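Local coordinates for protein tRNA (cytosine(38)-C(5))-methyltransferase (Schizosaccharomyces pombe, PDB 6FDF) that methylates carbon 5 of cytosine 38 in the anticodon loop of tRNA(Asp), taking the methyl group from S-adenosyl-L-methionine, at residues L14-S18 with A104-I108; I122-Q128 with S167-A173; L66-D72 with V111-N117; I20-Y25 with F292-L296. All blocks are in the same frame, centred on the assembly; numbering follows the deposited sequence.

Interaction 1: residues L14-S18 with A104-I108; sequences LELYS and AFLNI. With SAH (S-adenosyl-L-homocysteine), chain E.
The phenol end of Tyr-17 butts against the first turn of helix 103-111. Its OH lies 3.6 Å from CB of Ala-104 and 3.3 Å from the backbone N of Phe-105, where the angle is too poor for a hydrogen bond. Ile-108, one turn further on, sends CD1 to 3.8 Å from CE1 of the same ring, and its CD1 also meets CD1 of Leu-16 tip to tip at 3.9 Å. A small alanine suits a place where the tyrosine and the cofactor both press on the helix: its CB is 3.5 Å from N6 of the adenine of S-adenosyl-L-homocysteine. The ribose comes in at the ring edge of Tyr-17, with O4' in the ring plane and 3.3 Å from CB, while the Tyr-17 carbonyl O accepts a weak bond from the amino group of the cofactor. This is the loop after the first strand of a class I, Rossmann-like methyltransferase, the usual seat of the cofactor. Tyr-17 leaves the strand with positive backbone angles (phi 56°, psi 55°), and its CG stands anti to the carbonyl carbon (chi1 -48°), which sends the ring across to the helix. With an alanine here, CD1 of Ile-108 and CB of Ala-104 would probably lose the ring they rest on, leaving a gap between strand end, helix and adenosine. Further out, Pro-83 packs on both Tyr-17 and Phe-105, and Leu-16 is backed by Ile-40 of the adjoining strand 34-41.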
# COMPACT_ATOMS: atom_id res chain seq x y z
N LEU A 14 -10.18 13.62 -1.51
CA LEU A 14 -8.92 14.00 -2.16
C LEU A 14 -7.92 12.88 -1.90
O LEU A 14 -7.64 12.56 -0.75
CB LEU A 14 -8.41 15.33 -1.62
CG LEU A 14 -7.06 15.83 -2.15
CD1 LEU A 14 -7.15 16.11 -3.65
CD2 LEU A 14 -6.62 17.06 -1.37
N GLU A 15 -7.37 12.31 -2.97
CA GLU A 15 -6.53 11.12 -2.88
C GLU A 15 -5.09 11.52 -3.22
O GLU A 15 -4.70 11.54 -4.39
CB GLU A 15 -7.08 10.03 -3.81
CG GLU A 15 -6.43 8.67 -3.73
CD GLU A 15 -7.08 7.67 -4.67
OE1 GLU A 15 -6.62 6.51 -4.71
OE2 GLU A 15 -8.04 8.05 -5.38
N LEU A 16 -4.32 11.86 -2.19
CA LEU A 16 -2.95 12.34 -2.37
C LEU A 16 -1.97 11.18 -2.40
O LEU A 16 -2.12 10.21 -1.65
CB LEU A 16 -2.58 13.30 -1.24
CG LEU A 16 -3.46 14.54 -1.11
CD1 LEU A 16 -3.20 15.26 0.20
CD2 LEU A 16 -3.21 15.47 -2.29
N TYR A 17 -0.94 11.30 -3.24
CA TYR A 17 0.02 10.21 -3.48
C TYR A 17 -0.74 8.96 -3.96
O TYR A 17 -0.64 7.88 -3.38
CB TYR A 17 0.85 9.87 -2.23
CG TYR A 17 1.50 11.03 -1.47
CD1 TYR A 17 0.81 11.69 -0.45
CD2 TYR A 17 2.81 11.41 -1.73
CE1 TYR A 17 1.41 12.71 0.27
CE2 TYR A 17 3.41 12.44 -1.02
CZ TYR A 17 2.71 13.08 -0.01
OH TYR A 17 3.30 14.08 0.72
N SER A 18 -1.51 9.15 -5.03
CA SER A 18 -2.56 8.19 -5.38
C SER A 18 -2.02 6.89 -5.96
O SER A 18 -2.69 5.86 -5.85
CB SER A 18 -3.53 8.82 -6.37
OG SER A 18 -2.84 9.60 -7.34
N ALA A 104 7.07 17.58 0.66
CA ALA A 104 5.66 17.51 0.29
C ALA A 104 4.78 17.18 1.49
O ALA A 104 3.72 17.79 1.67
CB ALA A 104 5.46 16.46 -0.81
N PHE A 105 5.19 16.23 2.34
CA PHE A 105 4.35 15.94 3.50
C PHE A 105 4.35 17.11 4.47
O PHE A 105 3.30 17.48 5.01
CB PHE A 105 4.81 14.65 4.20
CG PHE A 105 3.98 14.29 5.41
CD1 PHE A 105 2.64 13.96 5.28
CD2 PHE A 105 4.55 14.28 6.68
CE1 PHE A 105 1.87 13.63 6.38
CE2 PHE A 105 3.79 13.94 7.79
CZ PHE A 105 2.45 13.61 7.65
N LEU A 106 5.51 17.75 4.66
CA LEU A 106 5.56 18.90 5.55
C LEU A 106 4.80 20.07 4.96
O LEU A 106 4.23 20.88 5.70
CB LEU A 106 7.01 19.28 5.83
CG LEU A 106 7.84 18.15 6.45
CD1 LEU A 106 9.27 18.60 6.73
CD2 LEU A 106 7.17 17.63 7.72
N ASN A 107 4.75 20.16 3.63
CA ASN A 107 3.93 21.19 3.00
C ASN A 107 2.46 20.99 3.32
O ASN A 107 1.74 21.95 3.62
CB ASN A 107 4.16 21.21 1.49
CG ASN A 107 3.36 22.30 0.79
OD1 ASN A 107 3.57 23.49 1.03
ND2 ASN A 107 2.43 21.90 -0.08
N ILE A 108 1.98 19.74 3.27
CA ILE A 108 0.59 19.47 3.65
C ILE A 108 0.35 19.96 5.07
O ILE A 108 -0.66 20.63 5.35
CB ILE A 108 0.26 17.97 3.51
CG1 ILE A 108 0.34 17.54 2.04
CG2 ILE A 108 -1.13 17.68 4.05
CD1 ILE A 108 0.30 16.03 1.86
N SAH E . -0.85 4.70 -2.17
CA SAH E . -0.62 4.53 -3.58
CB SAH E . 0.87 4.60 -3.92
CG SAH E . 1.64 5.44 -2.90
SD SAH E . 3.39 5.26 -3.06
C SAH E . -1.21 3.24 -4.05
O SAH E . -1.86 2.56 -3.22
OXT SAH E . -1.03 2.91 -5.24
C5' SAH E . 3.76 6.97 -2.96
C4' SAH E . 3.32 7.66 -4.25
O4' SAH E . 3.47 9.05 -4.06
C3' SAH E . 4.16 7.26 -5.47
O3' SAH E . 3.30 6.86 -6.54
C2' SAH E . 4.88 8.55 -5.87
O2' SAH E . 4.93 8.71 -7.30
C1' SAH E . 4.01 9.63 -5.24
N9 SAH E . 4.75 10.83 -4.81
C8 SAH E . 5.90 10.88 -4.10
N7 SAH E . 6.27 12.17 -3.89
C5 SAH E . 5.35 12.97 -4.46
C6 SAH E . 5.14 14.43 -4.61
N6 SAH E . 6.02 15.31 -4.08
N1 SAH E . 4.04 14.83 -5.28
C2 SAH E . 3.16 13.95 -5.81
N3 SAH E . 3.29 12.62 -5.71
C4 SAH E . 4.35 12.08 -5.07

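Interaction 2: residues I122-Q128 with S167-A173; sequences ILIENVQ and SRWYGLA
CG2 of Ile-124 meets the indole of Trp-169 at its edge, in plane, 3.6 Å from CZ3, while the backbone N of Gly-171 lies over one face of the same ring, offset toward the rim. The guanidinium of Arg-168 has CG1 of Val-127 over one face and OE2 of Glu-125 at its edge. These residues belong to the antiparallel pairing of strands 121-127 and 168-175 in the Rossmann-like sheet of the methyltransferase, the short segments running at 158° to each other. Ile-122 with Ala-173, Ile-124 with Gly-171 and Asn-126 with Trp-169 are the hydrogen-bonded pairs. Gly-171 fits because a side chain there would run into CH2 of the indole; Trp-169 NE1 is held by Glu-152 of the next strand.

On the other face of the sheet, Leu-123 and Leu-172 lie side by side, tightly, with CD1 to CD1 at 3.5 Å. Tyr-170 lies alongside Glu-125, whose CG is 3.4 Å from CE1 of the ring. With CG anti to the backbone N (chi1 -171°) and a bend at chi2 (-100°), the glutamate turns its carboxylate along the sheet toward Arg-168. That salt bridge is long, 3.7 Å from OE2 to NE, but a water lies between the two and bonds to both. OE1 is bonded to Ser-82, so both carboxylate oxygens are engaged. Asn-126 lies close to Cys-85, the predicted catalytic cysteine. A second water links OE2 of Glu-125, at 3.0 Å, to OH of Tyr-170, at 2.7 Å.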
# COMPACT_ATOMS: atom_id res chain seq x y z
N ILE A 122 -9.16 12.33 7.93
CA ILE A 122 -7.86 12.17 7.29
C ILE A 122 -7.37 10.75 7.56
O ILE A 122 -7.46 10.26 8.69
CB ILE A 122 -6.82 13.19 7.81
CG1 ILE A 122 -7.33 14.61 7.60
CG2 ILE A 122 -5.48 12.98 7.12
CD1 ILE A 122 -6.43 15.66 8.23
N LEU A 123 -6.87 10.08 6.52
CA LEU A 123 -6.28 8.76 6.62
C LEU A 123 -4.85 8.84 6.11
O LEU A 123 -4.63 9.27 4.97
CB LEU A 123 -7.08 7.73 5.81
CG LEU A 123 -6.44 6.35 5.73
CD1 LEU A 123 -6.39 5.75 7.09
CD2 LEU A 123 -7.22 5.45 4.77
N ILE A 124 -3.90 8.43 6.94
CA ILE A 124 -2.48 8.46 6.61
C ILE A 124 -1.95 7.03 6.69
O ILE A 124 -2.22 6.33 7.67
CB ILE A 124 -1.69 9.38 7.56
CG1 ILE A 124 -2.34 10.76 7.61
CG2 ILE A 124 -0.24 9.52 7.09
CD1 ILE A 124 -1.69 11.69 8.62
N GLU A 125 -1.19 6.61 5.68
CA GLU A 125 -0.55 5.30 5.67
C GLU A 125 0.94 5.49 5.46
O GLU A 125 1.37 6.35 4.68
CB GLU A 125 -1.15 4.41 4.57
CG GLU A 125 -0.70 2.96 4.64
CD GLU A 125 0.41 2.63 3.66
OE1 GLU A 125 0.95 3.56 3.01
OE2 GLU A 125 0.73 1.43 3.51
N ASN A 126 1.76 4.69 6.14
CA ASN A 126 3.20 4.80 5.96
C ASN A 126 3.86 3.49 6.39
O ASN A 126 3.20 2.57 6.87
CB ASN A 126 3.76 5.99 6.74
CG ASN A 126 4.85 6.70 5.98
OD1 ASN A 126 6.03 6.43 6.16
ND2 ASN A 126 4.45 7.61 5.09
N VAL A 127 5.17 3.43 6.20
CA VAL A 127 5.93 2.24 6.59
C VAL A 127 6.10 2.19 8.10
O VAL A 127 6.08 3.22 8.79
CB VAL A 127 7.30 2.19 5.88
CG1 VAL A 127 7.12 2.22 4.36
CG2 VAL A 127 8.18 3.34 6.34
N GLN A 128 6.27 0.98 8.62
CA GLN A 128 6.59 0.80 10.03
C GLN A 128 7.86 1.58 10.37
O GLN A 128 8.84 1.56 9.62
CB GLN A 128 6.77 -0.68 10.34
CG GLN A 128 7.01 -0.98 11.81
CD GLN A 128 6.98 -2.47 12.10
OE1 GLN A 128 7.20 -3.29 11.21
NE2 GLN A 128 6.71 -2.82 13.35
N SER A 167 3.62 -5.06 7.12
CA SER A 167 3.33 -4.23 8.28
C SER A 167 3.42 -2.77 7.90
O SER A 167 4.41 -2.34 7.29
CB SER A 167 4.29 -4.55 9.43
OG SER A 167 4.10 -5.88 9.89
N ARG A 168 2.39 -2.01 8.24
CA ARG A 168 2.32 -0.60 7.91
C ARG A 168 1.75 0.17 9.09
O ARG A 168 0.94 -0.36 9.85
CB ARG A 168 1.46 -0.34 6.67
CG ARG A 168 2.04 -0.95 5.40
CD ARG A 168 3.33 -0.23 5.05
NE ARG A 168 3.83 -0.55 3.72
CZ ARG A 168 4.81 -1.41 3.46
NH1 ARG A 168 5.20 -1.60 2.20
NH2 ARG A 168 5.39 -2.08 4.45
N TRP A 169 2.17 1.42 9.22
CA TRP A 169 1.59 2.36 10.17
C TRP A 169 0.39 3.04 9.54
O TRP A 169 0.40 3.35 8.34
CB TRP A 169 2.63 3.41 10.57
CG TRP A 169 2.13 4.46 11.52
CD1 TRP A 169 2.19 4.43 12.89
CD2 TRP A 169 1.53 5.72 11.17
NE1 TRP A 169 1.65 5.59 13.41
CE2 TRP A 169 1.24 6.39 12.38
CE3 TRP A 169 1.21 6.34 9.96
CZ2 TRP A 169 0.64 7.65 12.41
CZ3 TRP A 169 0.61 7.59 9.99
CH2 TRP A 169 0.33 8.23 11.21
N TYR A 170 -0.65 3.26 10.34
CA TYR A 170 -1.84 3.97 9.91
C TYR A 170 -2.22 5.03 10.93
O TYR A 170 -2.21 4.76 12.14
CB TYR A 170 -3.03 3.03 9.72
CG TYR A 170 -2.80 1.95 8.71
CD1 TYR A 170 -3.11 2.15 7.37
CD2 TYR A 170 -2.29 0.71 9.09
CE1 TYR A 170 -2.92 1.15 6.44
CE2 TYR A 170 -2.09 -0.29 8.17
CZ TYR A 170 -2.41 -0.07 6.84
OH TYR A 170 -2.20 -1.06 5.92
N GLY A 171 -2.55 6.22 10.45
CA GLY A 171 -3.13 7.26 11.27
C GLY A 171 -4.53 7.60 10.78
O GLY A 171 -4.72 7.87 9.59
N LEU A 172 -5.51 7.53 11.68
CA LEU A 172 -6.90 7.87 11.38
C LEU A 172 -7.26 9.07 12.23
O LEU A 172 -7.13 9.02 13.46
CB LEU A 172 -7.84 6.69 11.69
CG LEU A 172 -7.97 5.56 10.67
CD1 LEU A 172 -6.65 4.85 10.43
CD2 LEU A 172 -9.03 4.57 11.13
N ALA A 173 -7.73 10.14 11.59
CA ALA A 173 -8.02 11.39 12.29
C ALA A 173 -9.44 11.85 11.99
O ALA A 173 -9.84 11.89 10.83
CB ALA A 173 -7.02 12.50 11.89
O HOH W 1 -1.22 -0.86 3.45
O HOH W 2 2.00 0.29 1.75
O HOH W 3 6.97 -1.14 6.94

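Interaction 3: residues L66-D72 with V111-N117; sequences LTAKDFD and VLPHVNN
Asp-72, in the second turn of the short helix 68-74, holds the backbone of Asn-116. Its CB approaches the amide nitrogen ND2 of Asn-116 at 3.9 Å, and CG, anti to the carbonyl carbon, brings the carboxylate to the loop. OD1 accepts the backbone N-H of Asn-116 at 2.8 Å in a nearly straight bond (174°), met on the syn side and 22° out of the carboxylate plane. OD2 comes within 3.0 Å of ND2, but the angle is too poor for a hydrogen bond, although the carboxylate and amide planes are only 10° apart. A water also donates to OD2 and to the carbonyl O of His-114, tying a second point of the loop to the same group. With an alanine in its place, the N-H of Asn-116 is likely to lose its acceptor and the water its hold between helix and loop.

Behind this polar edge the contact is apolar. CG1 of Val-111 lies 3.6 Å from CD2 of Phe-71; the small Ala-68 lets two neighbours come near, its CB lying 3.9 Å from CG1 of Val-111 and 3.9 Å from CB of His-114. Val-115 completes the patch, its CG1 being 3.8 Å from CB of Phe-71. The Phe-71 ring continues inward to stack on Trp-79 and touch Leu-14 of the sheet. Thr-67 and Asp-70 exchange side-chain-to-backbone bonds in a capping box, the classic N-terminal start of a helix, here one that lies against the end of helix 103-111 at the rim of the Rossmann-like domain.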
# COMPACT_ATOMS: atom_id res chain seq x y z
N LEU A 66 1.38 22.39 -3.57
CA LEU A 66 -0.02 22.67 -3.28
C LEU A 66 -0.15 23.82 -2.29
O LEU A 66 0.62 23.93 -1.33
CB LEU A 66 -0.70 21.41 -2.71
CG LEU A 66 -1.07 20.32 -3.71
CD1 LEU A 66 -1.46 19.04 -2.97
CD2 LEU A 66 -2.20 20.80 -4.61
N THR A 67 -1.12 24.69 -2.53
CA THR A 67 -1.42 25.82 -1.68
C THR A 67 -2.78 25.65 -1.02
O THR A 67 -3.57 24.77 -1.38
CB THR A 67 -1.43 27.12 -2.48
OG1 THR A 67 -2.53 27.07 -3.41
CG2 THR A 67 -0.12 27.29 -3.24
N ALA A 68 -3.07 26.53 -0.06
CA ALA A 68 -4.36 26.48 0.60
C ALA A 68 -5.49 26.74 -0.39
O ALA A 68 -6.57 26.14 -0.28
CB ALA A 68 -4.41 27.49 1.75
N LYS A 69 -5.25 27.61 -1.38
CA LYS A 69 -6.25 27.85 -2.42
C LYS A 69 -6.52 26.60 -3.24
O LYS A 69 -7.65 26.38 -3.68
CB LYS A 69 -5.79 29.00 -3.32
CG LYS A 69 -5.70 30.34 -2.61
CD LYS A 69 -5.41 31.47 -3.59
CE LYS A 69 -6.60 31.74 -4.50
NZ LYS A 69 -6.48 33.04 -5.22
N ASP A 70 -5.49 25.78 -3.48
CA ASP A 70 -5.70 24.50 -4.15
C ASP A 70 -6.61 23.60 -3.34
O ASP A 70 -7.59 23.04 -3.86
CB ASP A 70 -4.36 23.80 -4.41
CG ASP A 70 -3.47 24.56 -5.38
OD1 ASP A 70 -4.01 25.26 -6.27
OD2 ASP A 70 -2.24 24.44 -5.26
N PHE A 71 -6.30 23.42 -2.05
CA PHE A 71 -7.15 22.60 -1.19
C PHE A 71 -8.56 23.16 -1.09
O PHE A 71 -9.54 22.40 -1.02
CB PHE A 71 -6.52 22.47 0.19
CG PHE A 71 -5.31 21.58 0.23
CD1 PHE A 71 -5.44 20.21 0.06
CD2 PHE A 71 -4.05 22.10 0.45
CE1 PHE A 71 -4.34 19.38 0.10
CE2 PHE A 71 -2.94 21.28 0.49
CZ PHE A 71 -3.08 19.92 0.31
N ASP A 72 -8.69 24.50 -1.09
CA ASP A 72 -10.01 25.12 -1.05
C ASP A 72 -10.82 24.76 -2.28
O ASP A 72 -12.02 24.46 -2.19
CB ASP A 72 -9.88 26.64 -0.93
CG ASP A 72 -9.41 27.09 0.44
OD1 ASP A 72 -9.54 26.31 1.41
OD2 ASP A 72 -8.92 28.24 0.55
N VAL A 111 0.23 23.76 5.27
CA VAL A 111 -0.88 24.42 4.59
C VAL A 111 -2.23 24.09 5.23
O VAL A 111 -3.13 24.94 5.22
CB VAL A 111 -0.86 24.03 3.10
CG1 VAL A 111 -2.13 24.44 2.41
CG2 VAL A 111 0.37 24.63 2.41
N LEU A 112 -2.36 22.91 5.83
CA LEU A 112 -3.62 22.48 6.44
C LEU A 112 -4.27 23.53 7.34
O LEU A 112 -5.49 23.74 7.21
CB LEU A 112 -3.38 21.17 7.20
CG LEU A 112 -4.53 20.62 8.05
CD1 LEU A 112 -5.70 20.26 7.16
CD2 LEU A 112 -4.04 19.40 8.84
N PRO A 113 -3.56 24.20 8.25
CA PRO A 113 -4.23 25.17 9.15
C PRO A 113 -4.75 26.41 8.44
O PRO A 113 -5.44 27.22 9.07
CB PRO A 113 -3.13 25.55 10.15
CG PRO A 113 -2.10 24.47 10.04
CD PRO A 113 -2.13 24.04 8.61
N HIS A 114 -4.44 26.58 7.16
CA HIS A 114 -4.82 27.77 6.42
C HIS A 114 -6.04 27.56 5.53
O HIS A 114 -6.46 28.50 4.86
CB HIS A 114 -3.65 28.25 5.55
CG HIS A 114 -2.51 28.82 6.33
ND1 HIS A 114 -1.44 28.06 6.75
CD2 HIS A 114 -2.25 30.08 6.75
CE1 HIS A 114 -0.58 28.82 7.39
NE2 HIS A 114 -1.05 30.06 7.41
N VAL A 115 -6.60 26.35 5.49
CA VAL A 115 -7.68 26.07 4.54
C VAL A 115 -9.00 26.64 5.07
O VAL A 115 -9.19 26.85 6.27
CB VAL A 115 -7.80 24.57 4.24
CG1 VAL A 115 -6.50 24.02 3.65
CG2 VAL A 115 -8.23 23.79 5.49
N ASN A 116 -9.92 26.90 4.14
CA ASN A 116 -11.23 27.44 4.52
C ASN A 116 -12.02 26.46 5.37
O ASN A 116 -12.66 26.84 6.36
CB ASN A 116 -12.03 27.81 3.27
CG ASN A 116 -11.61 29.14 2.67
OD1 ASN A 116 -11.28 30.08 3.38
ND2 ASN A 116 -11.63 29.22 1.35
N ASN A 117 -12.00 25.18 4.99
CA ASN A 117 -12.80 24.15 5.64
C ASN A 117 -11.92 22.93 5.89
O ASN A 117 -11.65 22.16 4.96
CB ASN A 117 -14.02 23.78 4.80
CG ASN A 117 -14.90 24.97 4.51
OD1 ASN A 117 -14.99 25.44 3.38
ND2 ASN A 117 -15.56 25.47 5.55
O HOH W 4 -11.05 24.34 2.32
O HOH W 5 -7.60 29.43 2.50

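Interaction 4: residues I20-Y25 with F292-L296; sequences IGGMHY and FPESL. With SAH (S-adenosyl-L-homocysteine), chain E.
Tyr-25 and Phe-292 cross at about a right angle, their ring planes 80° apart and CD2 of Tyr-25 only 3.5 Å from CD2 of Phe-292. They join the first helix of the Rossmann-like fold, which follows the cofactor-binding loop, to the loop before helix 305-313. Pro-293 lays CD over one face of the tyrosine ring, offset toward the rim, in a CH-pi contact 3.9 Å from CD to the centroid; the ring of proline, with CH groups polarised by the neighbouring N, suits an aromatic face. Leu-296 crosses the tyrosine at its far end, bringing CD1 to 3.5 Å from OH.

Ile-20 approaches Phe-292 obliquely, with CD1 3.8 Å from CE2. Its CG1 sits between the backbone N and the carbonyl carbon (chi1 61°), which directs the longer branch to the phenyl ring, while its backbone N bonds OXT of S-adenosyl-L-homocysteine. Gly-22 lets the phenyl ring on one hand and the cofactor carboxylate on the other approach its CA: a CB there would clash with the cofactor carboxylate O and crowd CZ of Phe-292. In the plane of the Tyr-25 ring a water bridges, lying 2.6 Å from OH of Tyr-25 and 2.7 Å from OG of Ser-295.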
# COMPACT_ATOMS: atom_id res chain seq x y z
N ILE A 20 -1.52 3.76 -8.05
CA ILE A 20 -2.46 3.13 -8.97
C ILE A 20 -3.86 3.08 -8.35
O ILE A 20 -4.75 2.40 -8.87
CB ILE A 20 -2.00 1.72 -9.38
CG1 ILE A 20 -1.89 0.81 -8.15
CG2 ILE A 20 -0.67 1.78 -10.13
CD1 ILE A 20 -1.52 -0.63 -8.49
N GLY A 21 -4.08 3.83 -7.28
CA GLY A 21 -5.42 3.98 -6.76
C GLY A 21 -5.85 2.97 -5.73
O GLY A 21 -7.05 2.67 -5.64
N GLY A 22 -4.92 2.42 -4.95
CA GLY A 22 -5.30 1.52 -3.87
C GLY A 22 -6.38 2.11 -2.97
O GLY A 22 -7.32 1.42 -2.59
N MET A 23 -6.25 3.41 -2.63
CA MET A 23 -7.24 4.04 -1.75
C MET A 23 -8.62 4.06 -2.40
O MET A 23 -9.63 3.83 -1.73
CB MET A 23 -6.82 5.47 -1.39
CG MET A 23 -5.56 5.61 -0.55
SD MET A 23 -5.82 5.00 1.14
CE MET A 23 -4.25 5.44 1.88
N HIS A 24 -8.68 4.34 -3.70
CA HIS A 24 -9.95 4.32 -4.41
C HIS A 24 -10.55 2.91 -4.40
O HIS A 24 -11.76 2.75 -4.17
CB HIS A 24 -9.74 4.83 -5.84
CG HIS A 24 -11.01 5.16 -6.58
ND1 HIS A 24 -11.03 6.07 -7.61
CD2 HIS A 24 -12.27 4.70 -6.44
CE1 HIS A 24 -12.27 6.16 -8.08
NE2 HIS A 24 -13.04 5.34 -7.39
N TYR A 25 -9.73 1.89 -4.60
CA TYR A 25 -10.23 0.52 -4.56
C TYR A 25 -10.75 0.18 -3.16
O TYR A 25 -11.77 -0.51 -3.03
CB TYR A 25 -9.15 -0.47 -4.97
CG TYR A 25 -8.90 -0.55 -6.46
CD1 TYR A 25 -9.89 -1.00 -7.32
CD2 TYR A 25 -7.66 -0.24 -6.99
CE1 TYR A 25 -9.65 -1.10 -8.69
CE2 TYR A 25 -7.41 -0.34 -8.35
CZ TYR A 25 -8.42 -0.77 -9.19
OH TYR A 25 -8.18 -0.85 -10.54
N PHE A 292 -6.05 -6.15 -4.50
CA PHE A 292 -6.60 -5.48 -5.67
C PHE A 292 -7.58 -6.40 -6.39
O PHE A 292 -7.36 -7.62 -6.45
CB PHE A 292 -5.49 -5.06 -6.62
CG PHE A 292 -4.73 -3.86 -6.16
CD1 PHE A 292 -3.67 -3.98 -5.28
CD2 PHE A 292 -5.10 -2.59 -6.59
CE1 PHE A 292 -2.98 -2.87 -4.84
CE2 PHE A 292 -4.42 -1.47 -6.16
CZ PHE A 292 -3.36 -1.61 -5.29
N PRO A 293 -8.67 -5.87 -6.93
CA PRO A 293 -9.65 -6.72 -7.61
C PRO A 293 -9.15 -7.13 -8.99
O PRO A 293 -8.18 -6.59 -9.53
CB PRO A 293 -10.88 -5.82 -7.72
CG PRO A 293 -10.31 -4.45 -7.82
CD PRO A 293 -9.09 -4.46 -6.91
N GLU A 294 -9.83 -8.12 -9.56
CA GLU A 294 -9.47 -8.63 -10.88
C GLU A 294 -9.64 -7.58 -11.97
O GLU A 294 -8.99 -7.68 -13.02
CB GLU A 294 -10.30 -9.86 -11.21
CG GLU A 294 -10.03 -11.05 -10.31
CD GLU A 294 -8.58 -11.50 -10.38
OE1 GLU A 294 -7.82 -11.25 -9.42
OE2 GLU A 294 -8.19 -12.10 -11.41
N SER A 295 -10.49 -6.57 -11.75
CA SER A 295 -10.67 -5.51 -12.73
C SER A 295 -9.43 -4.65 -12.94
O SER A 295 -9.34 -3.96 -13.96
CB SER A 295 -11.84 -4.62 -12.31
OG SER A 295 -11.49 -3.86 -11.17
N LEU A 296 -8.48 -4.66 -12.00
CA LEU A 296 -7.22 -3.94 -12.21
C LEU A 296 -6.55 -4.45 -13.48
O LEU A 296 -6.27 -5.64 -13.61
CB LEU A 296 -6.28 -4.13 -11.01
CG LEU A 296 -4.88 -3.52 -11.17
CD1 LEU A 296 -4.96 -2.00 -11.25
CD2 LEU A 296 -3.94 -3.95 -10.05
N SAH E . -0.85 4.70 -2.17
CA SAH E . -0.62 4.53 -3.58
CB SAH E . 0.87 4.60 -3.92
CG SAH E . 1.64 5.44 -2.90
SD SAH E . 3.39 5.26 -3.06
C SAH E . -1.21 3.24 -4.05
O SAH E . -1.86 2.56 -3.22
OXT SAH E . -1.03 2.91 -5.24
C5' SAH E . 3.76 6.97 -2.96
C4' SAH E . 3.32 7.66 -4.25
O4' SAH E . 3.47 9.05 -4.06
C3' SAH E . 4.16 7.26 -5.47
O3' SAH E . 3.30 6.86 -6.54
C2' SAH E . 4.88 8.55 -5.87
O2' SAH E . 4.93 8.71 -7.30
C1' SAH E . 4.01 9.63 -5.24
N9 SAH E . 4.75 10.83 -4.81
C8 SAH E . 5.90 10.88 -4.10
N7 SAH E . 6.27 12.17 -3.89
C5 SAH E . 5.35 12.97 -4.46
C6 SAH E . 5.14 14.43 -4.61
N6 SAH E . 6.02 15.31 -4.08
N1 SAH E . 4.04 14.83 -5.28
C2 SAH E . 3.16 13.95 -5.81
N3 SAH E . 3.29 12.62 -5.71
C4 SAH E . 4.35 12.08 -5.07
O HOH W 6 -10.13 -1.66 -12.10

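In the fold
All four contacts lie in the C5-methyltransferase family region, three of them on or beside its Rossmann-like sheet. Interactions 1 and 4 share the cofactor, since strand 11-16 runs through its loop into helix 22-29; their centres are about 19 Å apart, and Glu-15 reaches the N-H of His-24. Interaction 3 lies about 12 Å from interaction 1, centre to centre, at the far end of helix 103-111, whose Asn-107 meets the carbonyl of Leu-66. Met-23 packs on Leu-123 and Glu-125 of interaction 2. Along the chain, interaction 1 interleaves with 3 and with 4; 1 and 3 close before 2 opens, and interaction 4 brings residues near the C-terminal end back to the cofactor loop.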